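Local coordinates for ThiJ/pfpI family protein (Bacillus anthracis, PDB 3EFE) that is of unknown function but belongs to the DJ-1/PfpI family, whose alpha/beta fold is shared by chaperones, proteases and glyoxalases, at residues N14-W19 / I53-G58; K7-V12 / K42-G47; G22-E27 / E171-V176; I65-C70 / Q92-R97. All blocks are in the same frame, centred on the assembly; numbering follows the deposited sequence.

Interaction 1: residues N14-W19 / I53-G58; sequences NTMSDW and ITTMGG
N14 and T15 run alongside I53 and T54, so the loop that leads from strand 8-11 into helix 18-30 of this alpha/beta sandwich is laced to the type I turn T55-G58. The CA of N14 sits 3.4 Å from T54 O, a CA-H...O contact. T15 then gives that same carbonyl a backbone hydrogen bond, its N 2.8 Å from T54 O. M16 turns its carbonyl back to the turn, taking the M56 N-H at 2.9 Å from M16 O, while its side chain packs by P81 and Y21 and crosses I53, SD to CD1. D18 takes two bonds. T55 OG1 donates to D18 OD1 over 2.7 Å, on the syn lone pair, and G57 N reaches D18 OD2 at 2.8 Å, syn but 34° out of the carboxylate plane. One carboxylate thus grips both a side chain and the backbone of the turn; T55 OG1 in turn accepts from L59 N. D18 also packs on I25 of the second subunit. W19, its NE1 bonded to G166 O, ends the run in a Met-aromatic contact: the extended M56 chain brings SD to the ring edge, in its plane, 3.7 Å from W19 CZ3.

Interaction 2: residues K7-V12 / K42-G47; sequences KAFLYV and KVITVG
F9 and I44 lie side by side on two parallel strands, pointing the same way, with F9 CE1 3.7 Å from I44 CD1. The backbone ladder beneath them is complete from A8 to V12: I44 N donates to A8 O, L10 N to I44 O at 3.0 Å, V46 N to L10 O, and V12 N to V46 O at 2.9 Å. Packing is closest in this stretch. On the face with F9, the V46 CG1 methyl presses on F9 CD1 at 3.7 Å, obliquely to the ring; further on, Y11 has its CG anti to the backbone N (chi1 -175°), which lays CD1 beside V46 O at 3.2 Å. On the other face L10 CB meets V43 CG1 at 3.8 Å. Past them, V12 CG1 fits against T45 CB at 3.6 Å. The lysine end is looser and more exposed: the tails of K7 and K42 both lead away from the partner strand, and K42 NZ bonds weakly to N29 O. This pair closes the beta-alpha-beta unit whose helix 18-30 lies over V43 and L10, beside L59 of the second subunit, while strand 77-80 flanks 8-11 and strand 65-66 flanks 43-47.

Interaction 3: residues G22-E27 / E171-V176; sequences GYLIAE and EFAMEV
L24 of one helix pushes both of its methyls onto V176 of the other; the side chains of 22-27 and 171-176 meet through carbon alone, and no hydrogen bond crosses. The two side chains meet at about a right angle, L24 CD2 touching V176 CG2 at 3.6 Å and L24 CD1 resting on V176 CB at 3.7 Å, with the A173 carbonyl oxygen also beside CD1. With CG trans to the backbone N (chi1 -174°), the leucine branch is turned toward 171-176, where L24 CD2 also comes 3.9 Å from F172 CE2, obliquely to the ring. A173 is the small residue that lets the backbones close up. A173 CB lies 4.0 Å from L24 CB and equally near the CB of Y23, and the segment axes pass 8.5 Å apart at 38°. Both helices belong to one layer of the flavodoxin-like sandwich and lie over the same part of the central, mostly parallel sheet: L24 packs on I79 and V176 on L77, while F172 covers A109 and I111. Polar groups keep to the flanks. E27 pairs with R32, and E171 OE2 takes both K196 and the hydroxyl of Y192, so the carboxylates find partners away from the interface. The Y23 side chain runs along P169 and L170 toward the second subunit, where its ring meets that of W19, the planes about 15° apart.

Interaction 4: residues I65-C70 / Q92-R97; sequences ISLDEC and QPILER
R97 reaches from its helix to offer the edge of its guanidinium group to two backbone carbonyls, L67 O and C70 O, both lying near its plane. C70 O is held by two donors. R97 NH2 bonds to C70 O at 3.2 Å, nearly in the guanidinium plane but from above the carbonyl plane, and R97 NH1 adds a weak bond to C70 O at 3.4 Å. R97 NH1 also bonds weakly to L67 O at 3.1 Å, with an N-H...O angle of only 125°; that oxygen already accepts C70 N, the closing bond of the type I turn L67-C70. The arginine therefore bonds to two carbonyls of the turn, its chain bent at chi2 and chi3 to get there. The turn follows strand 65-66, the edge of the central sheet, and the first turns of helix 92-104 lie against it on the sheet face opposite helix 18-30, with I94 resting on Y11 and C70 on F9. L67 lies alongside the arginine: its side chain and that of R97 slide past each other in opposite directions, L67 CD1 3.5 Å from R97 NH1. L67 CD2 is pressed tightly into the helix, 3.3 Å from I94 CA, and it also meets P93 CB at 4.0 Å. Other donors are met locally. S66 N is taken by E69 OE1 at 2.8 Å, approached from above the carboxylate plane, and the helix supplies R97 N with P93 O. L95 O receives the Y123 hydroxyl.

Overall arrangement
Interactions 1, 2 and 3 share one beta-alpha-beta unit: interaction 2 pairs its strands, interaction 3 packs its helix 18-30 against helix 169-179, and interaction 1 ties the loop before that helix to the turn beyond strand 53-54. All three also touch the second subunit, which interaction 4 does not. Interaction 3, nearest the centre of the chain, is joined by apolar side chains with no hydrogen bond, whereas interaction 2 couples a backbone ladder to hydrophobic faces. Interactions 1 and 4 lie farther out; the first combines backbone bonds with a carboxylate, the second sets a guanidinium on carbonyls. Strand 65-66 extends the sheet of interaction 2, linking it to interaction 4.

Interaction 1: residues N14-W19 / I53-G58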
loop_
_atom_site.group_PDB
_atom_site.type_symbol
_atom_site.label_atom_id
_atom_site.label_comp_id
_atom_site.label_asym_id
_atom_site.label_seq_id
_atom_site.Cartn_x
_atom_site.Cartn_y
_atom_site.Cartn_z
ATOM N N ASN D 14 4.171 13.913 -6.793
ATOM C CA ASN D 14 4.296 14.295 -5.413
ATOM C C ASN D 14 2.951 14.148 -4.790
ATOM O O ASN D 14 1.981 14.624 -5.367
ATOM C CB ASN D 14 4.677 15.758 -5.246
ATOM C CG ASN D 14 6.139 16.053 -5.559
ATOM O OD1 ASN D 14 6.402 17.090 -6.142
ATOM N ND2 ASN D 14 7.079 15.174 -5.184
ATOM N N THR D 15 2.907 13.504 -3.616
ATOM C CA THR D 15 1.688 13.403 -2.836
ATOM C C THR D 15 0.909 12.108 -3.129
ATOM O O THR D 15 -0.126 11.891 -2.524
ATOM C CB THR D 15 0.735 14.665 -3.079
ATOM O OG1 THR D 15 1.163 15.795 -2.258
ATOM C CG2 THR D 15 -0.638 14.348 -2.793
ATOM N N MET D 16 1.379 11.245 -4.057
ATOM C CA MET D 16 0.554 10.045 -4.380
ATOM C C MET D 16 0.319 9.236 -3.119
ATOM O O MET D 16 1.198 9.077 -2.256
ATOM C CB MET D 16 1.114 9.218 -5.528
ATOM C CG MET D 16 2.578 8.695 -5.420
ATOM S SD MET D 16 3.181 7.839 -6.837
ATOM C CE MET D 16 1.885 6.998 -7.177
ATOM N N SER D 17 -0.914 8.811 -2.978
ATOM C CA SER D 17 -1.385 8.012 -1.823
ATOM C C SER D 17 -0.928 6.523 -1.870
ATOM O O SER D 17 -1.438 5.779 -2.660
ATOM C CB SER D 17 -2.905 8.103 -1.812
ATOM O OG SER D 17 -3.307 9.472 -1.656
ATOM N N ASP D 18 -0.022 6.136 -0.973
ATOM C CA ASP D 18 0.678 4.847 -0.958
ATOM C C ASP D 18 -0.200 3.629 -0.802
ATOM O O ASP D 18 0.088 2.561 -1.380
ATOM C CB ASP D 18 1.699 4.787 0.199
ATOM C CG ASP D 18 2.733 5.943 0.142
ATOM O OD1 ASP D 18 3.934 5.705 -0.047
ATOM O OD2 ASP D 18 2.314 7.083 0.281
ATOM N N TRP D 19 -1.277 3.777 -0.044
ATOM C CA TRP D 19 -2.082 2.629 0.283
ATOM C C TRP D 19 -2.930 2.249 -0.912
ATOM O O TRP D 19 -3.473 1.173 -0.938
ATOM C CB TRP D 19 -2.897 2.859 1.537
ATOM C CG TRP D 19 -3.985 3.747 1.347
ATOM C CD1 TRP D 19 -5.246 3.408 1.001
ATOM C CD2 TRP D 19 -3.951 5.160 1.440
ATOM N NE1 TRP D 19 -5.982 4.484 0.883
ATOM C CE2 TRP D 19 -5.222 5.599 1.123
ATOM C CE3 TRP D 19 -2.931 6.104 1.690
ATOM C CZ2 TRP D 19 -5.569 6.945 1.102
ATOM C CZ3 TRP D 19 -3.263 7.420 1.702
ATOM C CH2 TRP D 19 -4.575 7.844 1.383
ATOM N N ILE D 53 9.872 12.339 -7.099
ATOM C CA ILE D 53 8.594 12.638 -6.460
ATOM C C ILE D 53 8.684 12.047 -5.077
ATOM O O ILE D 53 9.537 11.222 -4.798
ATOM C CB ILE D 53 7.414 12.091 -7.297
ATOM C CG1 ILE D 53 7.255 10.556 -7.235
ATOM C CG2 ILE D 53 7.644 12.447 -8.750
ATOM C CD1 ILE D 53 6.553 9.993 -6.043
ATOM N N THR D 54 7.852 12.534 -4.185
ATOM C CA THR D 54 7.777 12.106 -2.790
ATOM C C THR D 54 6.289 11.662 -2.539
ATOM O O THR D 54 5.334 12.424 -2.795
ATOM C CB THR D 54 8.130 13.279 -1.872
ATOM O OG1 THR D 54 9.441 13.763 -2.190
ATOM C CG2 THR D 54 8.111 12.842 -0.375
ATOM N N THR D 55 6.079 10.435 -2.109
ATOM C CA THR D 55 4.697 9.978 -1.878
ATOM C C THR D 55 4.122 10.706 -0.692
ATOM O O THR D 55 4.854 11.335 -0.007
ATOM C CB THR D 55 4.588 8.419 -1.721
ATOM O OG1 THR D 55 5.223 8.013 -0.525
ATOM C CG2 THR D 55 5.228 7.688 -2.928
ATOM N N MET D 56 2.800 10.666 -0.475
ATOM C CA MET D 56 2.204 11.059 0.819
ATOM C C MET D 56 2.857 10.424 2.015
ATOM O O MET D 56 2.911 11.053 3.050
ATOM C CB MET D 56 0.674 10.770 0.851
ATOM C CG MET D 56 -0.129 11.356 2.091
ATOM S SD MET D 56 -1.816 10.816 2.014
ATOM C CE MET D 56 -2.362 11.278 3.605
ATOM N N GLY D 57 3.322 9.173 1.895
ATOM C CA GLY D 57 4.012 8.500 2.936
ATOM C C GLY D 57 5.477 8.906 3.038
ATOM O O GLY D 57 6.162 8.530 3.969
ATOM N N GLY D 58 5.978 9.705 2.109
ATOM C CA GLY D 58 7.320 10.276 2.246
ATOM C C GLY D 58 8.370 9.532 1.489
ATOM O O GLY D 58 9.536 9.755 1.697
#

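Interaction 2: residues K7-V12 / K42-G47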
loop_
_atom_site.group_PDB
_atom_site.type_symbol
_atom_site.label_atom_id
_atom_site.label_comp_id
_atom_site.label_asym_id
_atom_site.label_seq_id
_atom_site.Cartn_x
_atom_site.Cartn_y
_atom_site.Cartn_z
ATOM N N LYS D 7 2.090 -3.872 -21.249
ATOM C CA LYS D 7 2.779 -2.963 -20.303
ATOM C C LYS D 7 1.838 -2.460 -19.219
ATOM O O LYS D 7 0.650 -2.479 -19.396
ATOM C CB LYS D 7 3.436 -1.816 -21.055
ATOM C CG LYS D 7 4.151 -2.354 -22.300
ATOM C CD LYS D 7 5.283 -1.483 -22.757
ATOM C CE LYS D 7 6.065 -2.189 -23.864
ATOM N NZ LYS D 7 5.196 -2.481 -25.086
ATOM N N ALA D 8 2.394 -2.117 -18.071
ATOM C CA ALA D 8 1.670 -1.549 -16.968
ATOM C C ALA D 8 2.425 -0.314 -16.567
ATOM O O ALA D 8 3.593 -0.354 -16.358
ATOM C CB ALA D 8 1.532 -2.514 -15.808
ATOM N N PHE D 9 1.712 0.797 -16.561
ATOM C CA PHE D 9 2.250 2.107 -16.148
ATOM C C PHE D 9 1.644 2.559 -14.851
ATOM O O PHE D 9 0.449 2.433 -14.664
ATOM C CB PHE D 9 1.969 3.148 -17.222
ATOM C CG PHE D 9 2.676 2.854 -18.516
ATOM C CD1 PHE D 9 4.050 3.026 -18.619
ATOM C CD2 PHE D 9 1.982 2.400 -19.595
ATOM C CE1 PHE D 9 4.709 2.788 -19.764
ATOM C CE2 PHE D 9 2.660 2.112 -20.811
ATOM C CZ PHE D 9 4.050 2.321 -20.858
ATOM N N LEU D 10 2.473 3.063 -13.934
ATOM C CA LEU D 10 1.936 3.771 -12.791
ATOM C C LEU D 10 2.370 5.209 -12.895
ATOM O O LEU D 10 3.557 5.552 -12.802
ATOM C CB LEU D 10 2.448 3.134 -11.498
ATOM C CG LEU D 10 2.072 3.830 -10.186
ATOM C CD1 LEU D 10 0.569 3.607 -9.840
ATOM C CD2 LEU D 10 3.071 3.489 -9.064
ATOM N N TYR D 11 1.414 6.093 -13.012
ATOM C CA TYR D 11 1.710 7.540 -12.889
ATOM C C TYR D 11 2.139 7.924 -11.482
ATOM O O TYR D 11 1.382 7.731 -10.500
ATOM C CB TYR D 11 0.509 8.336 -13.395
ATOM C CG TYR D 11 0.713 9.833 -13.433
ATOM C CD1 TYR D 11 1.700 10.415 -14.238
ATOM C CD2 TYR D 11 -0.109 10.669 -12.686
ATOM C CE1 TYR D 11 1.862 11.813 -14.261
ATOM C CE2 TYR D 11 0.024 12.024 -12.730
ATOM C CZ TYR D 11 1.028 12.601 -13.501
ATOM O OH TYR D 11 1.155 13.985 -13.481
ATOM N N VAL D 12 3.357 8.457 -11.392
ATOM C CA VAL D 12 3.981 8.875 -10.112
ATOM C C VAL D 12 4.106 10.410 -10.011
ATOM O O VAL D 12 4.541 11.067 -10.955
ATOM C CB VAL D 12 5.385 8.086 -9.817
ATOM C CG1 VAL D 12 5.111 6.578 -9.756
ATOM C CG2 VAL D 12 6.441 8.403 -10.809
ATOM N N LYS D 42 5.511 -6.168 -15.761
ATOM C CA LYS D 42 6.433 -5.145 -15.220
ATOM C C LYS D 42 5.753 -3.781 -15.178
ATOM O O LYS D 42 5.121 -3.388 -16.151
ATOM C CB LYS D 42 7.738 -5.086 -16.034
ATOM C CG LYS D 42 8.636 -6.330 -15.863
ATOM C CD LYS D 42 9.317 -6.353 -14.430
ATOM C CE LYS D 42 8.831 -7.544 -13.525
ATOM N NZ LYS D 42 9.707 -7.806 -12.303
ATOM N N VAL D 43 5.782 -3.155 -13.998
ATOM C CA VAL D 43 5.219 -1.840 -13.738
ATOM C C VAL D 43 6.333 -0.816 -14.016
ATOM O O VAL D 43 7.407 -0.835 -13.395
ATOM C CB VAL D 43 4.630 -1.741 -12.307
ATOM C CG1 VAL D 43 4.144 -0.226 -11.944
ATOM C CG2 VAL D 43 3.495 -2.771 -12.135
ATOM N N ILE D 44 6.091 0.019 -15.029
ATOM C CA ILE D 44 6.941 1.198 -15.343
ATOM C C ILE D 44 6.382 2.468 -14.715
ATOM O O ILE D 44 5.248 2.901 -15.007
ATOM C CB ILE D 44 7.103 1.423 -16.872
ATOM C CG1 ILE D 44 7.505 0.110 -17.562
ATOM C CG2 ILE D 44 8.192 2.528 -17.142
ATOM C CD1 ILE D 44 6.901 -0.070 -18.966
ATOM N N THR D 45 7.134 3.084 -13.834
ATOM C CA THR D 45 6.653 4.329 -13.241
ATOM C C THR D 45 6.818 5.499 -14.258
ATOM O O THR D 45 7.873 5.635 -14.868
ATOM C CB THR D 45 7.277 4.641 -11.841
ATOM O OG1 THR D 45 8.660 4.852 -11.949
ATOM C CG2 THR D 45 7.030 3.522 -10.854
ATOM N N VAL D 46 5.749 6.282 -14.475
ATOM C CA VAL D 46 5.827 7.444 -15.374
ATOM C C VAL D 46 5.487 8.752 -14.663
ATOM O O VAL D 46 4.513 8.850 -13.990
ATOM C CB VAL D 46 5.052 7.312 -16.709
ATOM C CG1 VAL D 46 4.001 6.224 -16.733
ATOM C CG2 VAL D 46 4.456 8.648 -17.073
ATOM N N GLY D 47 6.380 9.725 -14.761
ATOM C CA GLY D 47 6.273 10.996 -14.068
ATOM C C GLY D 47 5.825 12.004 -15.072
ATOM O O GLY D 47 5.870 11.714 -16.301
HETATM O O HOH W 1 5.574 -3.425 -18.579
#

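Interaction 3: residues G22-E27 / E171-V176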
loop_
_atom_site.group_PDB
_atom_site.type_symbol
_atom_site.label_atom_id
_atom_site.label_comp_id
_atom_site.label_asym_id
_atom_site.label_seq_id
_atom_site.Cartn_x
_atom_site.Cartn_y
_atom_site.Cartn_z
ATOM N N GLY D 22 -0.659 -0.168 -3.766
ATOM C CA GLY D 22 0.321 -1.134 -3.282
ATOM C C GLY D 22 0.088 -2.611 -3.590
ATOM O O GLY D 22 0.989 -3.301 -3.993
ATOM N N TYR D 23 -1.120 -3.078 -3.307
ATOM C CA TYR D 23 -1.630 -4.379 -3.709
ATOM C C TYR D 23 -1.521 -4.608 -5.213
ATOM O O TYR D 23 -0.993 -5.645 -5.682
ATOM C CB TYR D 23 -3.103 -4.478 -3.329
ATOM C CG TYR D 23 -3.482 -4.589 -1.820
ATOM C CD1 TYR D 23 -3.056 -5.655 -1.060
ATOM C CD2 TYR D 23 -4.321 -3.645 -1.213
ATOM C CE1 TYR D 23 -3.423 -5.790 0.228
ATOM C CE2 TYR D 23 -4.678 -3.745 0.136
ATOM C CZ TYR D 23 -4.230 -4.833 0.836
ATOM O OH TYR D 23 -4.558 -5.009 2.153
ATOM N N LEU D 24 -2.041 -3.664 -5.983
ATOM C CA LEU D 24 -2.089 -3.866 -7.420
ATOM C C LEU D 24 -0.707 -3.998 -8.026
ATOM O O LEU D 24 -0.411 -4.951 -8.713
ATOM C CB LEU D 24 -2.884 -2.727 -8.097
ATOM C CG LEU D 24 -3.157 -2.841 -9.597
ATOM C CD1 LEU D 24 -3.736 -4.304 -10.014
ATOM C CD2 LEU D 24 -4.064 -1.714 -10.037
ATOM N N ILE D 25 0.154 -3.031 -7.761
ATOM C CA ILE D 25 1.463 -3.020 -8.383
ATOM C C ILE D 25 2.416 -4.196 -7.970
ATOM O O ILE D 25 3.227 -4.683 -8.766
ATOM C CB ILE D 25 2.138 -1.600 -8.293
ATOM C CG1 ILE D 25 2.490 -1.214 -6.859
ATOM C CG2 ILE D 25 1.330 -0.627 -9.067
ATOM C CD1 ILE D 25 3.660 -0.221 -6.761
ATOM N N ALA D 26 2.283 -4.635 -6.715
ATOM C CA ALA D 26 3.058 -5.727 -6.170
ATOM C C ALA D 26 2.661 -7.032 -6.820
ATOM O O ALA D 26 3.468 -7.914 -7.108
ATOM C CB ALA D 26 2.856 -5.749 -4.640
ATOM N N GLU D 27 1.396 -7.221 -7.064
ATOM C CA GLU D 27 0.942 -8.496 -7.651
ATOM C C GLU D 27 1.306 -8.597 -9.150
ATOM O O GLU D 27 1.648 -9.663 -9.660
ATOM C CB GLU D 27 -0.574 -8.631 -7.475
ATOM C CG GLU D 27 -1.031 -8.856 -6.063
ATOM C CD GLU D 27 -0.377 -10.047 -5.373
ATOM O OE1 GLU D 27 0.332 -10.835 -6.034
ATOM O OE2 GLU D 27 -0.589 -10.206 -4.159
ATOM N N GLU D 171 -10.361 -4.035 -3.533
ATOM C CA GLU D 171 -11.408 -4.087 -4.542
ATOM C C GLU D 171 -10.936 -3.486 -5.886
ATOM O O GLU D 171 -11.223 -4.043 -6.960
ATOM C CB GLU D 171 -12.688 -3.310 -4.075
ATOM C CG GLU D 171 -13.498 -4.032 -3.096
ATOM C CD GLU D 171 -12.901 -4.023 -1.697
ATOM O OE1 GLU D 171 -11.979 -3.176 -1.350
ATOM O OE2 GLU D 171 -13.414 -4.883 -0.931
ATOM N N PHE D 172 -10.291 -2.315 -5.797
ATOM C CA PHE D 172 -9.623 -1.684 -6.928
ATOM C C PHE D 172 -8.676 -2.670 -7.613
ATOM O O PHE D 172 -8.743 -2.853 -8.823
ATOM C CB PHE D 172 -8.906 -0.428 -6.468
ATOM C CG PHE D 172 -8.153 0.346 -7.572
ATOM C CD1 PHE D 172 -8.835 0.879 -8.675
ATOM C CD2 PHE D 172 -6.789 0.554 -7.483
ATOM C CE1 PHE D 172 -8.160 1.612 -9.617
ATOM C CE2 PHE D 172 -6.102 1.254 -8.471
ATOM C CZ PHE D 172 -6.798 1.847 -9.494
ATOM N N ALA D 173 -7.823 -3.310 -6.840
ATOM C CA ALA D 173 -6.772 -4.233 -7.353
ATOM C C ALA D 173 -7.417 -5.460 -7.988
ATOM O O ALA D 173 -7.013 -5.920 -9.038
ATOM C CB ALA D 173 -5.800 -4.640 -6.214
ATOM N N MET D 174 -8.468 -5.942 -7.344
ATOM C CA MET D 174 -9.223 -7.067 -7.813
ATOM C C MET D 174 -9.860 -6.829 -9.149
ATOM O O MET D 174 -9.820 -7.685 -10.004
ATOM C CB MET D 174 -10.280 -7.457 -6.765
ATOM C CG MET D 174 -10.880 -8.877 -6.993
ATOM S SD MET D 174 -12.598 -8.794 -7.402
ATOM C CE MET D 174 -12.651 -7.933 -8.924
ATOM N N GLU D 175 -10.482 -5.676 -9.331
ATOM C CA GLU D 175 -11.122 -5.327 -10.591
ATOM C C GLU D 175 -10.112 -5.119 -11.688
ATOM O O GLU D 175 -10.370 -5.528 -12.798
ATOM C CB GLU D 175 -12.003 -4.009 -10.449
ATOM C CG GLU D 175 -13.262 -4.102 -9.518
ATOM C CD GLU D 175 -14.313 -5.069 -10.027
ATOM O OE1 GLU D 175 -14.170 -5.556 -11.180
ATOM O OE2 GLU D 175 -15.262 -5.379 -9.254
ATOM N N VAL D 176 -8.974 -4.481 -11.418
ATOM C CA VAL D 176 -7.949 -4.315 -12.465
ATOM C C VAL D 176 -7.426 -5.660 -12.877
ATOM O O VAL D 176 -7.321 -5.956 -14.071
ATOM C CB VAL D 176 -6.762 -3.414 -12.040
ATOM C CG1 VAL D 176 -5.690 -3.343 -13.140
ATOM C CG2 VAL D 176 -7.266 -2.074 -11.750
#

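Interaction 4: residues I65-C70 / Q92-R97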
loop_
_atom_site.group_PDB
_atom_site.type_symbol
_atom_site.label_atom_id
_atom_site.label_comp_id
_atom_site.label_asym_id
_atom_site.label_seq_id
_atom_site.Cartn_x
_atom_site.Cartn_y
_atom_site.Cartn_z
ATOM N N ILE D 65 10.372 6.756 -16.515
ATOM C CA ILE D 65 10.301 7.556 -17.680
ATOM C C ILE D 65 9.396 8.777 -17.433
ATOM O O ILE D 65 8.711 8.885 -16.401
ATOM C CB ILE D 65 9.768 6.719 -18.897
ATOM C CG1 ILE D 65 8.229 6.463 -18.800
ATOM C CG2 ILE D 65 10.611 5.426 -19.089
ATOM C CD1 ILE D 65 7.664 5.436 -19.813
ATOM N N SER D 66 9.403 9.691 -18.397
ATOM C CA SER D 66 8.652 10.920 -18.333
ATOM C C SER D 66 7.461 10.734 -19.208
ATOM O O SER D 66 7.465 9.868 -20.018
ATOM C CB SER D 66 9.529 12.133 -18.758
ATOM O OG SER D 66 9.460 12.411 -20.157
ATOM N N LEU D 67 6.404 11.506 -19.013
ATOM C CA LEU D 67 5.203 11.311 -19.828
ATOM C C LEU D 67 5.520 11.300 -21.321
ATOM O O LEU D 67 4.986 10.487 -22.053
ATOM C CB LEU D 67 4.160 12.376 -19.513
ATOM C CG LEU D 67 2.804 12.256 -20.231
ATOM C CD1 LEU D 67 2.218 10.834 -20.148
ATOM C CD2 LEU D 67 1.807 13.335 -19.686
ATOM N N ASP D 68 6.389 12.194 -21.780
ATOM C CA ASP D 68 6.836 12.219 -23.190
ATOM C C ASP D 68 7.302 10.883 -23.735
ATOM O O ASP D 68 6.852 10.455 -24.783
ATOM C CB ASP D 68 8.024 13.141 -23.346
ATOM C CG ASP D 68 7.633 14.547 -23.644
ATOM O OD1 ASP D 68 6.423 14.766 -23.967
ATOM O OD2 ASP D 68 8.553 15.425 -23.553
ATOM N N GLU D 69 8.228 10.261 -23.010
ATOM C CA GLU D 69 8.812 8.951 -23.331
ATOM C C GLU D 69 7.818 7.783 -23.358
ATOM O O GLU D 69 8.191 6.704 -23.686
ATOM C CB GLU D 69 9.914 8.649 -22.306
ATOM C CG GLU D 69 11.234 9.420 -22.522
ATOM C CD GLU D 69 12.025 9.717 -21.213
ATOM O OE1 GLU D 69 11.606 9.290 -20.123
ATOM O OE2 GLU D 69 13.085 10.393 -21.272
ATOM N N CYS D 70 6.545 8.011 -23.045
ATOM C CA CYS D 70 5.595 6.932 -22.797
ATOM C C CYS D 70 4.611 6.827 -23.913
ATOM O O CYS D 70 4.097 7.839 -24.348
ATOM C CB CYS D 70 4.821 7.241 -21.495
ATOM S SG CYS D 70 3.321 6.243 -21.239
ATOM N N GLN D 92 -2.273 18.231 -16.301
ATOM C CA GLN D 92 -3.040 18.475 -17.534
ATOM C C GLN D 92 -2.515 17.710 -18.755
ATOM O O GLN D 92 -3.277 17.104 -19.486
ATOM C CB GLN D 92 -3.129 19.998 -17.815
ATOM C CG GLN D 92 -4.473 20.440 -18.328
ATOM C CD GLN D 92 -5.567 20.283 -17.259
ATOM O OE1 GLN D 92 -6.664 19.811 -17.556
ATOM N NE2 GLN D 92 -5.232 20.612 -16.000
ATOM N N PRO D 93 -1.210 17.700 -18.954
ATOM C CA PRO D 93 -0.775 16.905 -20.090
ATOM C C PRO D 93 -1.174 15.400 -20.011
ATOM O O PRO D 93 -1.735 14.886 -20.976
ATOM C CB PRO D 93 0.741 17.120 -20.096
ATOM C CG PRO D 93 0.971 18.291 -19.274
ATOM C CD PRO D 93 -0.076 18.298 -18.247
ATOM N N ILE D 94 -0.957 14.719 -18.879
ATOM C CA ILE D 94 -1.411 13.324 -18.785
ATOM C C ILE D 94 -2.909 13.212 -18.913
ATOM O O ILE D 94 -3.421 12.259 -19.483
ATOM C CB ILE D 94 -0.904 12.511 -17.527
ATOM C CG1 ILE D 94 -0.874 10.999 -17.897
ATOM C CG2 ILE D 94 -1.688 12.870 -16.239
ATOM C CD1 ILE D 94 -0.489 10.039 -16.870
ATOM N N LEU D 95 -3.623 14.210 -18.447
ATOM C CA LEU D 95 -5.075 14.140 -18.415
ATOM C C LEU D 95 -5.602 14.278 -19.844
ATOM O O LEU D 95 -6.672 13.732 -20.173
ATOM C CB LEU D 95 -5.584 15.200 -17.449
ATOM C CG LEU D 95 -6.484 14.940 -16.218
ATOM C CD1 LEU D 95 -6.528 13.560 -15.638
ATOM C CD2 LEU D 95 -6.146 15.973 -15.161
ATOM N N GLU D 96 -4.818 14.913 -20.727
ATOM C CA GLU D 96 -5.212 15.057 -22.135
ATOM C C GLU D 96 -4.997 13.755 -22.846
ATOM O O GLU D 96 -5.903 13.261 -23.546
ATOM C CB GLU D 96 -4.499 16.241 -22.793
ATOM C CG GLU D 96 -5.016 17.608 -22.136
ATOM C CD GLU D 96 -4.342 18.947 -22.635
ATOM O OE1 GLU D 96 -3.297 18.907 -23.380
ATOM O OE2 GLU D 96 -4.833 20.039 -22.219
ATOM N N ARG D 97 -3.826 13.176 -22.578
ATOM C CA ARG D 97 -3.349 11.894 -23.119
ATOM C C ARG D 97 -4.221 10.767 -22.716
ATOM O O ARG D 97 -4.240 9.788 -23.387
ATOM C CB ARG D 97 -1.959 11.552 -22.565
ATOM C CG ARG D 97 -0.832 12.556 -22.830
ATOM C CD ARG D 97 -0.052 12.310 -24.118
ATOM N NE ARG D 97 0.100 10.888 -24.400
ATOM C CZ ARG D 97 1.174 10.123 -24.160
ATOM N NH1 ARG D 97 2.311 10.600 -23.677
ATOM N NH2 ARG D 97 1.095 8.841 -24.462
#